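DUF3299 domain-containing protein (Pseudomonas aeruginosa, PDB 4HSP) is of unknown function but belongs to the DUF3299 family, grouped with OB-type folds, and is probably made with an export signal. Local coordinates at residues 46-51 with 121-126; 67-70 with 74-77; 76-81 with 126-131. All coordinates share one frame; numbering follows the deposited sequence.

Interaction 1 (46-51 with 121-126); sequences APVVKA and FKVENA. With EDO (1,2-ethanediol), chain K.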
# COMPACT_ATOMS: atom_id res chain seq x y z
N ALA A 46 -15.42 21.48 -16.70
CA ALA A 46 -16.71 20.82 -16.78
C ALA A 46 -17.79 21.65 -16.06
O ALA A 46 -17.46 22.29 -15.05
CB ALA A 46 -16.59 19.44 -16.19
N PRO A 47 -19.05 21.70 -16.57
CA PRO A 47 -20.11 22.48 -15.87
C PRO A 47 -20.33 22.05 -14.40
O PRO A 47 -20.22 20.87 -14.07
CB PRO A 47 -21.36 22.22 -16.71
CG PRO A 47 -20.84 21.81 -18.05
CD PRO A 47 -19.59 21.04 -17.78
N VAL A 48 -20.60 23.03 -13.52
CA VAL A 48 -20.79 22.81 -12.07
C VAL A 48 -22.23 23.16 -11.62
O VAL A 48 -22.92 23.94 -12.29
CB VAL A 48 -19.73 23.60 -11.23
CG1 VAL A 48 -18.32 23.09 -11.50
CG2 VAL A 48 -19.83 25.12 -11.46
N VAL A 49 -22.67 22.55 -10.48
CA VAL A 49 -23.99 22.78 -9.86
C VAL A 49 -23.82 23.94 -8.89
O VAL A 49 -23.33 23.75 -7.78
CB VAL A 49 -24.56 21.51 -9.17
CG1 VAL A 49 -25.94 21.76 -8.57
CG2 VAL A 49 -24.60 20.33 -10.13
N LYS A 50 -24.21 25.15 -9.34
CA LYS A 50 -24.08 26.39 -8.58
C LYS A 50 -24.94 26.42 -7.30
O LYS A 50 -24.60 27.18 -6.39
CB LYS A 50 -24.45 27.59 -9.47
CG LYS A 50 -23.47 27.86 -10.62
CD LYS A 50 -23.98 29.04 -11.45
CE LYS A 50 -23.16 29.36 -12.68
NZ LYS A 50 -23.72 30.53 -13.41
N ALA A 51 -26.01 25.59 -7.20
CA ALA A 51 -26.89 25.55 -6.01
C ALA A 51 -26.21 24.88 -4.81
O ALA A 51 -26.78 24.85 -3.71
CB ALA A 51 -28.19 24.84 -6.34
N PHE A 121 -18.85 23.54 1.77
CA PHE A 121 -18.74 23.26 0.35
C PHE A 121 -18.92 24.51 -0.48
O PHE A 121 -19.94 25.17 -0.38
CB PHE A 121 -19.80 22.20 -0.01
CG PHE A 121 -19.61 21.52 -1.34
CD1 PHE A 121 -18.72 20.47 -1.49
CD2 PHE A 121 -20.32 21.93 -2.46
CE1 PHE A 121 -18.57 19.83 -2.71
CE2 PHE A 121 -20.14 21.31 -3.70
CZ PHE A 121 -19.29 20.25 -3.81
N LYS A 122 -17.95 24.79 -1.35
CA LYS A 122 -17.90 25.96 -2.23
C LYS A 122 -17.81 25.58 -3.70
O LYS A 122 -17.06 24.67 -4.07
CB LYS A 122 -16.64 26.81 -1.91
CG LYS A 122 -16.78 27.90 -0.89
CD LYS A 122 -15.56 28.84 -1.03
CE LYS A 122 -15.91 30.18 -1.65
NZ LYS A 122 -16.31 30.08 -3.08
N VAL A 123 -18.48 26.35 -4.55
CA VAL A 123 -18.44 26.20 -6.00
C VAL A 123 -17.49 27.29 -6.47
O VAL A 123 -17.88 28.44 -6.70
CB VAL A 123 -19.85 26.25 -6.65
CG1 VAL A 123 -19.75 26.10 -8.15
CG2 VAL A 123 -20.76 25.17 -6.07
N GLU A 124 -16.19 26.94 -6.45
CA GLU A 124 -15.06 27.82 -6.76
C GLU A 124 -13.99 27.01 -7.44
O GLU A 124 -13.71 25.88 -7.03
CB GLU A 124 -14.52 28.43 -5.46
CG GLU A 124 -13.58 29.61 -5.65
CD GLU A 124 -12.71 30.00 -4.46
OE1 GLU A 124 -13.17 29.86 -3.30
OE2 GLU A 124 -11.58 30.47 -4.69
N ASN A 125 -13.39 27.58 -8.48
CA ASN A 125 -12.35 26.92 -9.23
C ASN A 125 -11.08 26.78 -8.41
O ASN A 125 -10.74 27.67 -7.61
CB ASN A 125 -12.09 27.67 -10.53
CG ASN A 125 -13.15 27.39 -11.58
OD1 ASN A 125 -13.92 26.41 -11.50
ND2 ASN A 125 -13.20 28.24 -12.59
N ALA A 126 -10.41 25.63 -8.57
CA ALA A 126 -9.15 25.30 -7.90
C ALA A 126 -8.24 24.53 -8.87
O ALA A 126 -8.64 23.53 -9.45
CB ALA A 126 -9.41 24.50 -6.64
C1 EDO K . -16.23 25.87 -15.38
O1 EDO K . -15.14 26.71 -15.76
C2 EDO K . -16.12 25.49 -13.88
O2 EDO K . -14.88 24.82 -13.59
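The loop that leads from helix 26-34 into strand 55-68 is laid against residues 121-126, which continue from strand 120-122, through Val-48, Val-49 and Lys-50, which all meet Val-123. This is a compact example of how the direct contact between a long loop and the rim of a curled beta sheet can centre on one branched side chain, here Val-123. Val-48 and Val-123 pass alongside each other, pointing in opposite directions, so that methyl CG2 of Val-48 lies 3.5 Å from methyl CG1 of Val-123. The torsion of Val-123, with CG1 anti to the backbone N (chi1 179°), hands its two methyls to different partners. CG1 takes the valine, while CG2 sits 3.4 Å from the carbonyl O of Val-49 and 4.3 Å from CA of Lys-50, whose CB points away.

The polar ties that frame the pair run to neighbouring residues. Tyr-135 of strand 132-144 packs against Val-48 and Val-123 and gives its hydroxyl as partner to the backbone N of Val-49, and Asp-53 OD1 receives the backbone N of Val-123. Farther along, Asn-125 OD1 accepts a bond from O2 of a 1,2-ethanediol at 2.8 Å, and C2 of the same molecule lies 4.0 Å from CG1 of Val-48. Within 121-126, Lys-122 NZ and Glu-124 OE1 form a salt bridge at 3.2 Å whose hydrogen bond is weak.

Dispersion and shape therefore carry the direct contact, which is small and near the surface, whereas the directional bonds beside it are those of Tyr-135 and Asp-53. The diol, probably a crystallisation additive, lies beside Asn-125 and Val-48 and is no evidence of a natural ligand.

Interaction 2 (67-70 with 74-77); sequences EISE and VTEF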
# COMPACT_ATOMS: atom_id res chain seq x y z
N GLU A 67 -0.39 18.39 -0.22
CA GLU A 67 0.44 19.09 0.75
C GLU A 67 0.58 18.27 2.04
O GLU A 67 -0.42 17.71 2.52
CB GLU A 67 -0.19 20.46 1.06
CG GLU A 67 0.79 21.55 1.42
CD GLU A 67 0.65 22.82 0.61
OE1 GLU A 67 0.75 22.74 -0.64
OE2 GLU A 67 0.44 23.90 1.22
N ILE A 68 1.80 18.23 2.61
CA ILE A 68 2.11 17.56 3.88
C ILE A 68 2.45 18.63 4.92
O ILE A 68 3.19 19.56 4.61
CB ILE A 68 3.27 16.52 3.73
CG1 ILE A 68 2.89 15.39 2.78
CG2 ILE A 68 3.67 15.93 5.09
CD1 ILE A 68 4.08 14.63 2.24
N SER A 69 1.94 18.46 6.14
CA SER A 69 2.18 19.36 7.26
C SER A 69 3.51 19.08 7.94
O SER A 69 4.22 18.13 7.58
CB SER A 69 1.06 19.23 8.29
OG SER A 69 1.19 18.05 9.08
N GLU A 70 3.83 19.90 8.95
CA GLU A 70 5.03 19.80 9.80
C GLU A 70 5.00 18.48 10.60
O GLU A 70 6.05 17.85 10.81
CB GLU A 70 5.12 21.02 10.74
CG GLU A 70 5.52 22.33 10.07
CD GLU A 70 4.45 23.14 9.35
OE1 GLU A 70 3.28 22.69 9.27
OE2 GLU A 70 4.79 24.24 8.86
N VAL A 74 -1.43 14.86 5.78
CA VAL A 74 -1.94 15.46 4.56
C VAL A 74 -2.97 16.51 4.95
O VAL A 74 -3.96 16.18 5.61
CB VAL A 74 -2.51 14.40 3.60
CG1 VAL A 74 -3.12 15.06 2.35
CG2 VAL A 74 -1.43 13.39 3.22
N THR A 75 -2.73 17.76 4.57
CA THR A 75 -3.62 18.86 4.93
C THR A 75 -4.30 19.48 3.71
O THR A 75 -5.23 20.26 3.89
CB THR A 75 -2.85 19.88 5.75
OG1 THR A 75 -1.68 20.26 5.03
CG2 THR A 75 -2.50 19.36 7.14
N GLU A 76 -3.83 19.17 2.49
CA GLU A 76 -4.43 19.63 1.23
C GLU A 76 -4.45 18.47 0.27
O GLU A 76 -3.46 17.78 0.09
CB GLU A 76 -3.73 20.86 0.61
CG GLU A 76 -3.93 22.15 1.40
CD GLU A 76 -3.29 23.41 0.85
OE1 GLU A 76 -3.44 23.68 -0.37
OE2 GLU A 76 -2.67 24.15 1.64
N PHE A 77 -5.61 18.21 -0.32
CA PHE A 77 -5.73 17.09 -1.22
C PHE A 77 -6.89 17.21 -2.17
O PHE A 77 -7.79 18.02 -1.95
CB PHE A 77 -5.87 15.78 -0.42
CG PHE A 77 -7.07 15.69 0.49
CD1 PHE A 77 -8.28 15.17 0.02
CD2 PHE A 77 -6.98 16.05 1.83
CE1 PHE A 77 -9.37 15.02 0.87
CE2 PHE A 77 -8.07 15.91 2.68
CZ PHE A 77 -9.26 15.37 2.20
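Val-74, early in strand 73-80, faces Ile-68 as an antiparallel non-hydrogen-bonded pair, their CA atoms 4.6 Å apart; its CA also comes within 3.4 Å of Glu-67 O, a CA-H...O contact. On this face Ile-68 packs against Leu-66 of the second subunit. Thr-75 is the extra residue of a beta bulge. Its N bonds to Glu-67 O at 3.1 Å, fairly straight at 159°, and its CG2 meets Ser-69 CB at 3.7 Å, methyl against methylene. Glu-76, where the chain turns a corner, then restores the pairing: its O receives Glu-67 N at 3.1 Å, on a more bent path.

The two glutamate side chains run side by side in the same direction, CB of Glu-67 3.6 Å from CB of Glu-76. They end with OE2 of Glu-67 and OE2 of Glu-76 3.1 Å apart, the carboxylate planes 43° from each other. Both oxygens are acceptors, so one acid may hold a proton more readily than usual; the other oxygen of Glu-76, OE1, is bonded to Tyr-99 OH. Antiparallel pairing across a short connection is that of a beta hairpin, here 55-68 and 73-80, interrupted by a beta bulge within a curled mixed sheet.

Interaction 3 (76-81 with 126-131); sequences EFLLVP and ASSELA. With EDO (1,2-ethanediol), chain F.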
# COMPACT_ATOMS: atom_id res chain seq x y z
N GLU A 76 -3.83 19.17 2.49
CA GLU A 76 -4.43 19.63 1.23
C GLU A 76 -4.45 18.47 0.27
O GLU A 76 -3.46 17.78 0.09
CB GLU A 76 -3.73 20.86 0.61
CG GLU A 76 -3.93 22.15 1.40
CD GLU A 76 -3.29 23.41 0.85
OE1 GLU A 76 -3.44 23.68 -0.37
OE2 GLU A 76 -2.67 24.15 1.64
N PHE A 77 -5.61 18.21 -0.32
CA PHE A 77 -5.73 17.09 -1.22
C PHE A 77 -6.89 17.21 -2.17
O PHE A 77 -7.79 18.02 -1.95
CB PHE A 77 -5.87 15.78 -0.42
CG PHE A 77 -7.07 15.69 0.49
CD1 PHE A 77 -8.28 15.17 0.02
CD2 PHE A 77 -6.98 16.05 1.83
CE1 PHE A 77 -9.37 15.02 0.87
CE2 PHE A 77 -8.07 15.91 2.68
CZ PHE A 77 -9.26 15.37 2.20
N LEU A 78 -6.90 16.36 -3.22
CA LEU A 78 -8.04 16.21 -4.12
C LEU A 78 -8.87 15.02 -3.65
O LEU A 78 -8.30 13.96 -3.38
CB LEU A 78 -7.62 16.02 -5.59
CG LEU A 78 -6.69 17.06 -6.25
CD1 LEU A 78 -6.30 16.60 -7.67
CD2 LEU A 78 -7.32 18.49 -6.29
N LEU A 79 -10.19 15.21 -3.52
CA LEU A 79 -11.17 14.17 -3.25
C LEU A 79 -11.71 13.77 -4.60
O LEU A 79 -12.15 14.62 -5.38
CB LEU A 79 -12.28 14.62 -2.28
CG LEU A 79 -13.23 13.53 -1.79
CD1 LEU A 79 -12.46 12.49 -0.89
CD2 LEU A 79 -14.39 14.14 -1.05
N VAL A 80 -11.57 12.49 -4.91
CA VAL A 80 -11.94 11.90 -6.20
C VAL A 80 -12.86 10.67 -5.93
O VAL A 80 -12.80 10.08 -4.83
CB VAL A 80 -10.65 11.52 -6.99
CG1 VAL A 80 -9.90 12.78 -7.45
CG2 VAL A 80 -9.75 10.63 -6.15
N PRO A 81 -13.66 10.24 -6.93
CA PRO A 81 -14.58 9.12 -6.69
C PRO A 81 -13.94 7.73 -6.83
O PRO A 81 -14.61 6.72 -6.61
CB PRO A 81 -15.68 9.31 -7.76
CG PRO A 81 -15.26 10.49 -8.59
CD PRO A 81 -13.85 10.80 -8.29
N ALA A 126 -10.41 25.63 -8.57
CA ALA A 126 -9.15 25.30 -7.90
C ALA A 126 -8.24 24.53 -8.87
O ALA A 126 -8.64 23.53 -9.45
CB ALA A 126 -9.41 24.50 -6.64
N SER A 127 -7.05 25.02 -9.10
CA SER A 127 -6.18 24.34 -10.03
C SER A 127 -4.92 23.87 -9.36
O SER A 127 -4.46 24.45 -8.37
CB SER A 127 -5.84 25.23 -11.21
OG SER A 127 -5.29 26.46 -10.76
N SER A 128 -4.40 22.77 -9.88
CA SER A 128 -3.13 22.15 -9.53
C SER A 128 -2.57 21.64 -10.83
O SER A 128 -3.29 21.56 -11.82
CB SER A 128 -3.30 21.05 -8.48
OG SER A 128 -4.09 19.96 -8.90
N GLU A 129 -1.28 21.32 -10.85
CA GLU A 129 -0.65 20.81 -12.05
C GLU A 129 -1.19 19.39 -12.38
O GLU A 129 -1.17 18.96 -13.54
CB GLU A 129 0.87 20.81 -11.86
CG GLU A 129 1.68 21.02 -13.12
CD GLU A 129 3.15 21.22 -12.82
OE1 GLU A 129 3.48 22.24 -12.15
OE2 GLU A 129 3.96 20.35 -13.19
N LEU A 130 -1.69 18.71 -11.35
CA LEU A 130 -2.24 17.37 -11.38
C LEU A 130 -3.62 17.35 -11.98
O LEU A 130 -3.94 16.40 -12.70
CB LEU A 130 -2.29 16.82 -9.94
CG LEU A 130 -2.15 15.32 -9.72
CD1 LEU A 130 -0.89 14.74 -10.39
CD2 LEU A 130 -2.10 15.02 -8.25
N ALA A 131 -4.47 18.34 -11.64
CA ALA A 131 -5.85 18.44 -12.11
C ALA A 131 -6.52 19.73 -11.67
O ALA A 131 -6.17 20.32 -10.66
CB ALA A 131 -6.65 17.26 -11.59
C1 EDO F . -5.72 27.51 -7.11
O1 EDO F . -6.90 27.96 -7.76
C2 EDO F . -6.08 26.85 -5.75
O2 EDO F . -4.94 26.19 -5.21
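Strand 77-80 and the turn at 128-131 are not paired as sheet partners: their backbones stay apart, with CA of Leu-78 and CA of Ala-131 8.6 Å from each other, and side chains bridge the gap. Leu-78 does the bridging. Its CG stands anti to the carbonyl carbon and its chi2 of 175° carries CD1 straight outward, so that this one methyl reaches Ala-131 CB at 4.0 Å and passes Ser-128 OG at 4.2 Å. The leucine tip thus rests on the small side chain at the exit of the turn, next to the hydroxyl at its entry.

What holds the turn in shape lies inside it. Ser-128 turns OG back over its own backbone (chi1 63°) and donates it to Ala-131 O at 2.7 Å, in the carbonyl plane on a lone pair. The backbone N of Ser-128 adds a weak bond to the same oxygen at 3.1 Å, so one residue grips one carbonyl twice and closes the chain over Glu-129 and Leu-130. Just before the turn, Ser-127 N makes a weak bond to O1 of a 1,2-ethanediol, probably from the crystallisation liquor.

Hydrophobic neighbours fill in the rest: Leu-78 and Ala-131 both touch Ile-97, and Leu-78 also packs on Leu-66 and Tyr-99. Leu-130 reaches Val-64 and meets Ala-71 of the second subunit, which places the turn near the subunit interface.

Here the apolar contact and the polar closure of the turn use different atoms. The direct contact is mainly apolar, whereas the polar group nearest the leucine methyl is already engaged by Ala-131 O, allowing a hydroxyl to border a buried apolar contact at little cost in unmet hydrogen bonding.

The three contacts sample one curled, mixed sheet at different places. Interactions 2 and 3 share Glu-76 and Phe-77 on strand 73-80 and have centres about 12 Å apart; interactions 1 and 3 share Ala-126, with centres about 14 Å apart; interactions 1 and 2 are separated by about 23 Å between centres. Along the chain, interaction 2 is nested within the loop that interaction 1 closes, while interactions 1 and 3 cross. Local hairpin pairing at 67-70 with 74-77 is thus combined with two long-range closures, which tie the loop 46-51 and the segment 126-131 to the same sheet. Interactions 2 and 3 also touch the second subunit, linking this part of the fold to assembly.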